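Local coordinates for putative oxidoreductase (Klebsiella pneumoniae subsp. pneumoniae MGH 78578, PDB 3E82), which probably acts as a nucleotide-dependent oxidoreductase of the Gfo/Idh/MocA family, pairing a Rossmann-type NAD-binding domain with a C-terminal alpha/beta domain, at residues H154-R159 against M232-G237; G175-L180 against D213-V218. All coordinates share one frame; numbering follows the deposited sequence.

Interaction 1. Residues H154-R159 against M232-G237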
ATOM      1  N   HIS B 154      -3.745   8.474  -0.536  1.00 18.82           N
ATOM      2  CA  HIS B 154      -2.638   8.892   0.319  1.00 20.00           C
ATOM      3  C   HIS B 154      -2.659  10.330   0.815  1.00 21.62           C
ATOM      4  O   HIS B 154      -3.174  11.237   0.159  1.00 20.26           O
ATOM      5  CB  HIS B 154      -1.291   8.766  -0.412  1.00 20.16           C
ATOM      6  CG  HIS B 154      -0.820   7.365  -0.629  1.00 20.09           C
ATOM      7  ND1 HIS B 154       0.474   6.975  -0.357  1.00 18.08           N
ATOM      8  CD2 HIS B 154      -1.447   6.273  -1.125  1.00 19.27           C
ATOM      9  CE1 HIS B 154       0.623   5.701  -0.675  1.00 20.47           C
ATOM     10  NE2 HIS B 154      -0.527   5.253  -1.144  1.00 21.88           N
ATOM     11  N   PHE B 155      -2.073  10.511   1.989  1.00 22.95           N
ATOM     12  CA  PHE B 155      -1.849  11.829   2.553  1.00 26.33           C
ATOM     13  C   PHE B 155      -0.416  11.685   3.026  1.00 27.03           C
ATOM     14  O   PHE B 155      -0.156  11.022   4.024  1.00 25.41           O
ATOM     15  CB  PHE B 155      -2.697  12.168   3.767  1.00 28.50           C
ATOM     16  CG  PHE B 155      -2.315  13.492   4.363  1.00 32.59           C
ATOM     17  CD1 PHE B 155      -2.840  14.674   3.852  1.00 31.61           C
ATOM     18  CD2 PHE B 155      -1.314  13.569   5.332  1.00 33.48           C
ATOM     19  CE1 PHE B 155      -2.372  15.910   4.285  1.00 33.15           C
ATOM     20  CE2 PHE B 155      -0.838  14.807   5.771  1.00 34.14           C
ATOM     21  CZ  PHE B 155      -1.369  15.977   5.243  1.00 33.08           C
ATOM     22  N   ASP B 156       0.517  12.282   2.300  1.00 29.59           N
ATOM     23  CA  ASP B 156       1.920  12.171   2.664  1.00 32.57           C
ATOM     24  C   ASP B 156       2.622  13.509   2.537  1.00 33.14           C
ATOM     25  O   ASP B 156       2.282  14.331   1.688  1.00 34.81           O
ATOM     26  CB  ASP B 156       2.636  11.148   1.763  1.00 34.15           C
ATOM     27  CG  ASP B 156       2.010   9.751   1.826  1.00 38.99           C
ATOM     28  OD1 ASP B 156       1.364   9.431   2.849  1.00 42.82           O
ATOM     29  OD2 ASP B 156       2.175   8.962   0.861  1.00 35.60           O
ATOM     30  N   ARG B 157       3.599  13.729   3.398  1.00 33.60           N
ATOM     31  CA  ARG B 157       4.385  14.949   3.358  1.00 34.03           C
ATOM     32  C   ARG B 157       5.774  14.620   3.891  1.00 32.49           C
ATOM     33  O   ARG B 157       5.999  13.527   4.416  1.00 29.90           O
ATOM     34  CB  ARG B 157       3.686  16.061   4.157  1.00 37.38           C
ATOM     35  CG  ARG B 157       2.395  16.488   3.456  1.00 40.82           C
ATOM     36  CD  ARG B 157       1.718  17.746   3.979  1.00 42.02           C
ATOM     37  NE  ARG B 157       0.464  17.951   3.243  1.00 44.02           N
ATOM     38  CZ  ARG B 157      -0.402  18.941   3.460  1.00 46.97           C
ATOM     39  NH1 ARG B 157      -0.169  19.849   4.402  1.00 48.74           N
ATOM     40  NH2 ARG B 157      -1.513  19.022   2.731  1.00 47.67           N
ATOM     41  N   PHE B 158       6.717  15.537   3.721  1.00 32.12           N
ATOM     42  CA  PHE B 158       8.071  15.289   4.186  1.00 32.99           C
ATOM     43  C   PHE B 158       8.427  16.236   5.316  1.00 34.01           C
ATOM     44  O   PHE B 158       8.669  17.422   5.099  1.00 33.15           O
ATOM     45  CB  PHE B 158       9.066  15.446   3.036  1.00 32.00           C
ATOM     46  CG  PHE B 158      10.467  15.040   3.391  1.00 33.12           C
ATOM     47  CD1 PHE B 158      10.766  13.714   3.699  1.00 32.13           C
ATOM     48  CD2 PHE B 158      11.486  15.985   3.433  1.00 32.93           C
ATOM     49  CE1 PHE B 158      12.064  13.337   4.042  1.00 33.69           C
ATOM     50  CE2 PHE B 158      12.787  15.616   3.775  1.00 34.03           C
ATOM     51  CZ  PHE B 158      13.076  14.293   4.079  1.00 33.70           C
ATOM     52  N   ARG B 159       8.447  15.694   6.526  1.00 35.13           N
ATOM     53  CA  ARG B 159       8.764  16.462   7.714  1.00 37.72           C
ATOM     54  C   ARG B 159       9.553  15.592   8.681  1.00 38.01           C
ATOM     55  O   ARG B 159       9.029  15.118   9.693  1.00 38.51           O
ATOM     56  CB  ARG B 159       7.473  16.975   8.355  1.00 39.18           C
ATOM     57  CG  ARG B 159       6.770  18.008   7.478  1.00 43.70           C
ATOM     58  CD  ARG B 159       5.368  18.347   7.950  1.00 47.87           C
ATOM     59  NE  ARG B 159       4.718  19.280   7.027  1.00 52.81           N
ATOM     60  CZ  ARG B 159       3.427  19.600   7.064  1.00 54.44           C
ATOM     61  NH1 ARG B 159       2.635  19.061   7.985  1.00 55.67           N
ATOM     62  NH2 ARG B 159       2.925  20.459   6.182  1.00 54.57           N
HETATM   63  N   MSE B 232       4.512  11.028   7.401  1.00 24.55           N
HETATM   64  CA  MSE B 232       5.174  12.323   7.519  1.00 27.48           C
HETATM   65  C   MSE B 232       6.573  12.273   6.897  1.00 28.00           C
HETATM   66  O   MSE B 232       7.309  13.259   6.928  1.00 28.16           O
HETATM   67  CB  MSE B 232       5.287  12.728   8.992  1.00 30.59           C
HETATM   68  CG  MSE B 232       3.945  12.953   9.668  1.00 37.37           C
HETATM   69 SE   MSE B 232       3.011  14.427   8.842  1.00 47.13          SE
HETATM   70  CE  MSE B 232       3.180  15.727  10.279  1.00 47.17           C
ATOM     71  N   LEU B 233       6.944  11.128   6.333  1.00 26.75           N
ATOM     72  CA  LEU B 233       8.262  11.004   5.718  1.00 27.02           C
ATOM     73  C   LEU B 233       8.256  10.521   4.285  1.00 24.04           C
ATOM     74  O   LEU B 233       8.670   9.402   3.994  1.00 24.78           O
ATOM     75  CB  LEU B 233       9.162  10.086   6.540  1.00 28.91           C
ATOM     76  CG  LEU B 233       9.985  10.766   7.631  1.00 33.18           C
ATOM     77  CD1 LEU B 233      11.006   9.778   8.143  1.00 34.42           C
ATOM     78  CD2 LEU B 233      10.687  12.006   7.080  1.00 34.31           C
ATOM     79  N   VAL B 234       7.791  11.378   3.388  1.00 24.14           N
ATOM     80  CA  VAL B 234       7.749  11.050   1.973  1.00 23.51           C
ATOM     81  C   VAL B 234       8.301  12.246   1.212  1.00 24.55           C
ATOM     82  O   VAL B 234       7.581  13.206   0.944  1.00 26.24           O
ATOM     83  CB  VAL B 234       6.302  10.761   1.499  1.00 22.89           C
ATOM     84  CG1 VAL B 234       6.292  10.457   0.003  1.00 21.91           C
ATOM     85  CG2 VAL B 234       5.728   9.585   2.273  1.00 19.57           C
ATOM     86  N   ALA B 235       9.585  12.191   0.880  1.00 24.71           N
ATOM     87  CA  ALA B 235      10.233  13.277   0.155  1.00 25.52           C
ATOM     88  C   ALA B 235       9.669  13.387  -1.251  1.00 26.54           C
ATOM     89  O   ALA B 235       9.675  14.466  -1.839  1.00 28.85           O
ATOM     90  CB  ALA B 235      11.741  13.054   0.100  1.00 26.15           C
ATOM     91  N   GLY B 236       9.179  12.269  -1.784  1.00 26.69           N
ATOM     92  CA  GLY B 236       8.606  12.260  -3.120  1.00 25.09           C
ATOM     93  C   GLY B 236       8.273  10.858  -3.603  1.00 25.98           C
ATOM     94  O   GLY B 236       8.599   9.878  -2.941  1.00 24.28           O
ATOM     95  N   GLY B 237       7.596  10.755  -4.741  1.00 26.17           N
ATOM     96  CA  GLY B 237       7.274   9.443  -5.274  1.00 28.06           C
ATOM     97  C   GLY B 237       5.872   8.880  -5.097  1.00 28.66           C
ATOM     98  O   GLY B 237       5.533   7.885  -5.739  1.00 29.06           O
TER
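R159 and M232 meet through their backbones: R159 N donates to M232 O over 2.7 Å, with an N-H...O angle of 159°. A second backbone bond runs from V234 N to R157 O, although the position of that carbonyl is less certain. Together they bridge F158 to L233 where the two segments run nearly perpendicular, 89° apart.

F158 makes most of the ring contacts. With CG anti to the backbone N (chi1 -173°), its ring reaches the 232-237 loop, where A235 CB lies over one face, 4.0 Å from the ring centroid, in a CH-pi contact. Obliquely to the ring, L233 CD2 packs 3.6 Å from F158 CE1, and D246 of the second subunit packs on both residues. Apart from this ring, V234 CG2 rests against D156 CB at 3.5 Å, and the bent side chain of M232, a selenomethionine, brings CE to the edge of the R159 guanidinium, 4.1 Å from NH1.

H154 helps to hold the D156 carboxylate: its ND1 donates to D156 OD2 on the syn side, tilted out of the carboxylate plane, at 2.9 Å. H154 NE2 bonds E152, and D156 OD2 also makes a weak bond to S238 OG.

A single beta bridge thus joins the chain just past the C-terminal ends of strands 148-156 and 225-231, adjacent, parallel inner strands of the C-terminal domain's mixed sheet, where the loop also meets the second subunit.

Interaction 2. Residues G175-L180 against D213-V218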
ATOM      1  N   GLY B 175      -2.130  12.639  16.582  1.00 34.89           N
ATOM      2  CA  GLY B 175      -1.646  11.483  15.849  1.00 30.98           C
ATOM      3  C   GLY B 175      -2.057  11.641  14.398  1.00 28.66           C
ATOM      4  O   GLY B 175      -3.118  12.199  14.102  1.00 25.62           O
ATOM      5  N   LEU B 176      -1.224  11.151  13.490  1.00 26.97           N
ATOM      6  CA  LEU B 176      -1.502  11.272  12.068  1.00 25.66           C
ATOM      7  C   LEU B 176      -2.821  10.610  11.662  1.00 23.75           C
ATOM      8  O   LEU B 176      -3.644  11.226  10.983  1.00 21.16           O
ATOM      9  CB  LEU B 176      -0.344  10.667  11.267  1.00 26.53           C
ATOM     10  CG  LEU B 176      -0.310  10.886   9.758  1.00 26.65           C
ATOM     11  CD1 LEU B 176      -0.103  12.362   9.466  1.00 26.97           C
ATOM     12  CD2 LEU B 176       0.832  10.076   9.157  1.00 26.76           C
ATOM     13  N   TRP B 177      -3.019   9.362  12.082  1.00 22.19           N
ATOM     14  CA  TRP B 177      -4.234   8.625  11.735  1.00 21.96           C
ATOM     15  C   TRP B 177      -5.496   9.390  12.108  1.00 22.54           C
ATOM     16  O   TRP B 177      -6.364   9.602  11.269  1.00 21.99           O
ATOM     17  CB  TRP B 177      -4.242   7.247  12.413  1.00 19.29           C
ATOM     18  CG  TRP B 177      -5.433   6.382  12.059  1.00 19.70           C
ATOM     19  CD1 TRP B 177      -6.258   5.720  12.934  1.00 19.57           C
ATOM     20  CD2 TRP B 177      -5.933   6.088  10.742  1.00 19.74           C
ATOM     21  NE1 TRP B 177      -7.235   5.041  12.245  1.00 18.87           N
ATOM     22  CE2 TRP B 177      -7.061   5.249  10.901  1.00 18.08           C
ATOM     23  CE3 TRP B 177      -5.539   6.452   9.448  1.00 19.52           C
ATOM     24  CZ2 TRP B 177      -7.799   4.769   9.813  1.00 17.84           C
ATOM     25  CZ3 TRP B 177      -6.278   5.971   8.362  1.00 19.19           C
ATOM     26  CH2 TRP B 177      -7.394   5.140   8.557  1.00 16.52           C
ATOM     27  N   PHE B 178      -5.592   9.812  13.364  1.00 24.15           N
ATOM     28  CA  PHE B 178      -6.759  10.549  13.830  1.00 25.97           C
ATOM     29  C   PHE B 178      -6.986  11.884  13.142  1.00 24.38           C
ATOM     30  O   PHE B 178      -8.130  12.308  12.977  1.00 22.97           O
ATOM     31  CB  PHE B 178      -6.681  10.770  15.343  1.00 29.79           C
ATOM     32  CG  PHE B 178      -7.550   9.835  16.126  1.00 35.63           C
ATOM     33  CD1 PHE B 178      -7.293   8.467  16.136  1.00 37.83           C
ATOM     34  CD2 PHE B 178      -8.641  10.320  16.840  1.00 37.95           C
ATOM     35  CE1 PHE B 178      -8.112   7.592  16.847  1.00 39.50           C
ATOM     36  CE2 PHE B 178      -9.467   9.459  17.551  1.00 39.64           C
ATOM     37  CZ  PHE B 178      -9.203   8.091  17.557  1.00 40.31           C
ATOM     38  N   ASP B 179      -5.911  12.552  12.741  1.00 24.60           N
ATOM     39  CA  ASP B 179      -6.056  13.844  12.081  1.00 25.44           C
ATOM     40  C   ASP B 179      -6.379  13.760  10.597  1.00 24.86           C
ATOM     41  O   ASP B 179      -7.308  14.413  10.122  1.00 24.85           O
ATOM     42  CB  ASP B 179      -4.790  14.696  12.248  1.00 29.68           C
ATOM     43  CG  ASP B 179      -4.497  15.032  13.699  1.00 33.41           C
ATOM     44  OD1 ASP B 179      -5.448  15.314  14.457  1.00 35.54           O
ATOM     45  OD2 ASP B 179      -3.306  15.025  14.074  1.00 37.51           O
ATOM     46  N   LEU B 180      -5.618  12.957   9.864  1.00 22.39           N
ATOM     47  CA  LEU B 180      -5.826  12.859   8.427  1.00 21.75           C
ATOM     48  C   LEU B 180      -6.599  11.639   7.953  1.00 20.05           C
ATOM     49  O   LEU B 180      -7.130  11.637   6.844  1.00 21.38           O
ATOM     50  CB  LEU B 180      -4.470  12.952   7.736  1.00 26.42           C
ATOM     51  CG  LEU B 180      -3.827  14.273   8.169  1.00 29.39           C
ATOM     52  CD1 LEU B 180      -2.343  14.096   8.333  1.00 34.04           C
ATOM     53  CD2 LEU B 180      -4.158  15.361   7.162  1.00 29.70           C
ATOM     54  N   ASP B 213       3.288   8.515  12.997  1.00 26.22           N
ATOM     55  CA  ASP B 213       3.519   9.340  11.812  1.00 24.44           C
ATOM     56  C   ASP B 213       3.494   8.477  10.550  1.00 23.05           C
ATOM     57  O   ASP B 213       3.918   8.908   9.480  1.00 20.99           O
ATOM     58  CB  ASP B 213       4.870  10.064  11.907  1.00 25.05           C
ATOM     59  CG  ASP B 213       6.013   9.127  12.255  1.00 27.33           C
ATOM     60  OD1 ASP B 213       5.922   7.916  11.954  1.00 28.73           O
ATOM     61  OD2 ASP B 213       7.015   9.603  12.824  1.00 28.97           O
ATOM     62  N   TRP B 214       3.007   7.252  10.693  1.00 20.74           N
ATOM     63  CA  TRP B 214       2.904   6.323   9.578  1.00 20.45           C
ATOM     64  C   TRP B 214       1.671   5.481   9.851  1.00 19.78           C
ATOM     65  O   TRP B 214       1.578   4.815  10.884  1.00 20.11           O
ATOM     66  CB  TRP B 214       4.141   5.426   9.516  1.00 18.28           C
ATOM     67  CG  TRP B 214       4.227   4.537   8.296  1.00 16.79           C
ATOM     68  CD1 TRP B 214       4.880   4.812   7.121  1.00 16.00           C
ATOM     69  CD2 TRP B 214       3.730   3.200   8.174  1.00 15.88           C
ATOM     70  NE1 TRP B 214       4.830   3.724   6.286  1.00 14.78           N
ATOM     71  CE2 TRP B 214       4.131   2.720   6.905  1.00 16.46           C
ATOM     72  CE3 TRP B 214       2.989   2.357   9.013  1.00 12.98           C
ATOM     73  CZ2 TRP B 214       3.817   1.434   6.458  1.00 15.04           C
ATOM     74  CZ3 TRP B 214       2.675   1.077   8.568  1.00 14.44           C
ATOM     75  CH2 TRP B 214       3.090   0.629   7.301  1.00 15.45           C
ATOM     76  N   ALA B 215       0.717   5.524   8.934  1.00 18.59           N
ATOM     77  CA  ALA B 215      -0.502   4.752   9.101  1.00 17.85           C
ATOM     78  C   ALA B 215      -0.841   4.103   7.780  1.00 16.85           C
ATOM     79  O   ALA B 215      -0.986   4.770   6.754  1.00 17.63           O
ATOM     80  CB  ALA B 215      -1.637   5.648   9.562  1.00 18.00           C
ATOM     81  N   HIS B 216      -0.957   2.788   7.819  1.00 17.04           N
ATOM     82  CA  HIS B 216      -1.274   2.021   6.640  1.00 15.29           C
ATOM     83  C   HIS B 216      -2.488   1.181   6.989  1.00 15.75           C
ATOM     84  O   HIS B 216      -2.387   0.205   7.733  1.00 16.83           O
ATOM     85  CB  HIS B 216      -0.083   1.144   6.284  1.00 14.80           C
ATOM     86  CG  HIS B 216      -0.162   0.575   4.910  1.00 13.57           C
ATOM     87  ND1 HIS B 216      -0.461  -0.746   4.674  1.00 16.37           N
ATOM     88  CD2 HIS B 216      -0.062   1.164   3.699  1.00 11.67           C
ATOM     89  CE1 HIS B 216      -0.547  -0.945   3.372  1.00 13.42           C
ATOM     90  NE2 HIS B 216      -0.309   0.197   2.757  1.00 16.27           N
ATOM     91  N   VAL B 217      -3.635   1.567   6.437  1.00 15.25           N
ATOM     92  CA  VAL B 217      -4.899   0.899   6.720  1.00 15.06           C
ATOM     93  C   VAL B 217      -5.578   0.332   5.487  1.00 14.99           C
ATOM     94  O   VAL B 217      -5.680   1.002   4.461  1.00 16.71           O
ATOM     95  CB  VAL B 217      -5.867   1.881   7.402  1.00 14.99           C
ATOM     96  CG1 VAL B 217      -7.219   1.224   7.641  1.00 12.90           C
ATOM     97  CG2 VAL B 217      -5.247   2.379   8.705  1.00 15.92           C
ATOM     98  N   VAL B 218      -6.062  -0.902   5.605  1.00 14.48           N
ATOM     99  CA  VAL B 218      -6.733  -1.571   4.496  1.00 14.16           C
ATOM    100  C   VAL B 218      -8.182  -1.876   4.824  1.00 15.31           C
ATOM    101  O   VAL B 218      -8.479  -2.482   5.854  1.00 15.29           O
ATOM    102  CB  VAL B 218      -6.035  -2.904   4.128  1.00 13.02           C
ATOM    103  CG1 VAL B 218      -6.767  -3.569   2.974  1.00 13.07           C
ATOM    104  CG2 VAL B 218      -4.580  -2.648   3.751  1.00 13.08           C
TER
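W177 presents one face of its indole to V217, whose CG2 stands 3.6 Å from the centroid of the six-membered ring and 17° off its normal. This is a CH-pi contact, with the two side chains crossing at about a right angle. The methyl is displaced toward the rim, coming nearest to W177 CH2 at 3.5 Å. An extended first torsion, CG anti to the backbone N at chi1 -177°, carries the indole from the helix toward the strand. Farther back along the same ring, A215 CB approaches W177 CE3 obliquely at 4.0 Å; A215 and V217 both direct their CB atoms at the helix.

L176, one residue earlier, turns its CB toward the strand and sets CD2 against the backbone of D213, 3.3 Å from D213 O. D213 turns its CB away from the helix; its carboxylate bonds L205 N and forms a salt bridge with R206. A classic beta bulge, D213 and W214 opposite A203, opens strand 214-220.

The helix 176-180 and strand 214-218 axes cross at -68° and approach to 8.6 Å. I202 and A333 also pack on W177, while its NE1 donates to L330 O.

No hydrogen bond joins the two segments, so their contact rests on dispersion and CH-pi packing; the buried indole N-H and the D213 carboxylate are satisfied by residues around it.

Interactions 1 and 2 lie with their centres about 12 Å apart, both adjoining the same mixed sheet of the C-terminal domain. Both segments of interaction 2 fall between those of interaction 1 in sequence: strand 148-156 leads to helix 176-192, then strands 197-203 and 214-220, and finally the loop after strand 225-231. The two contacts touch directly. M232 N probably hydrogen-bonds D213 O at 3.0 Å, M232 SE packs on L176 CD1, and F155 lies against L180. Helix 176-192 therefore meets both. In strand 214-220, A215 and V217 turn to this helix while W214 and H216 turn away and meet the second subunit, so this part of the sheet lies between helix and dimer partner.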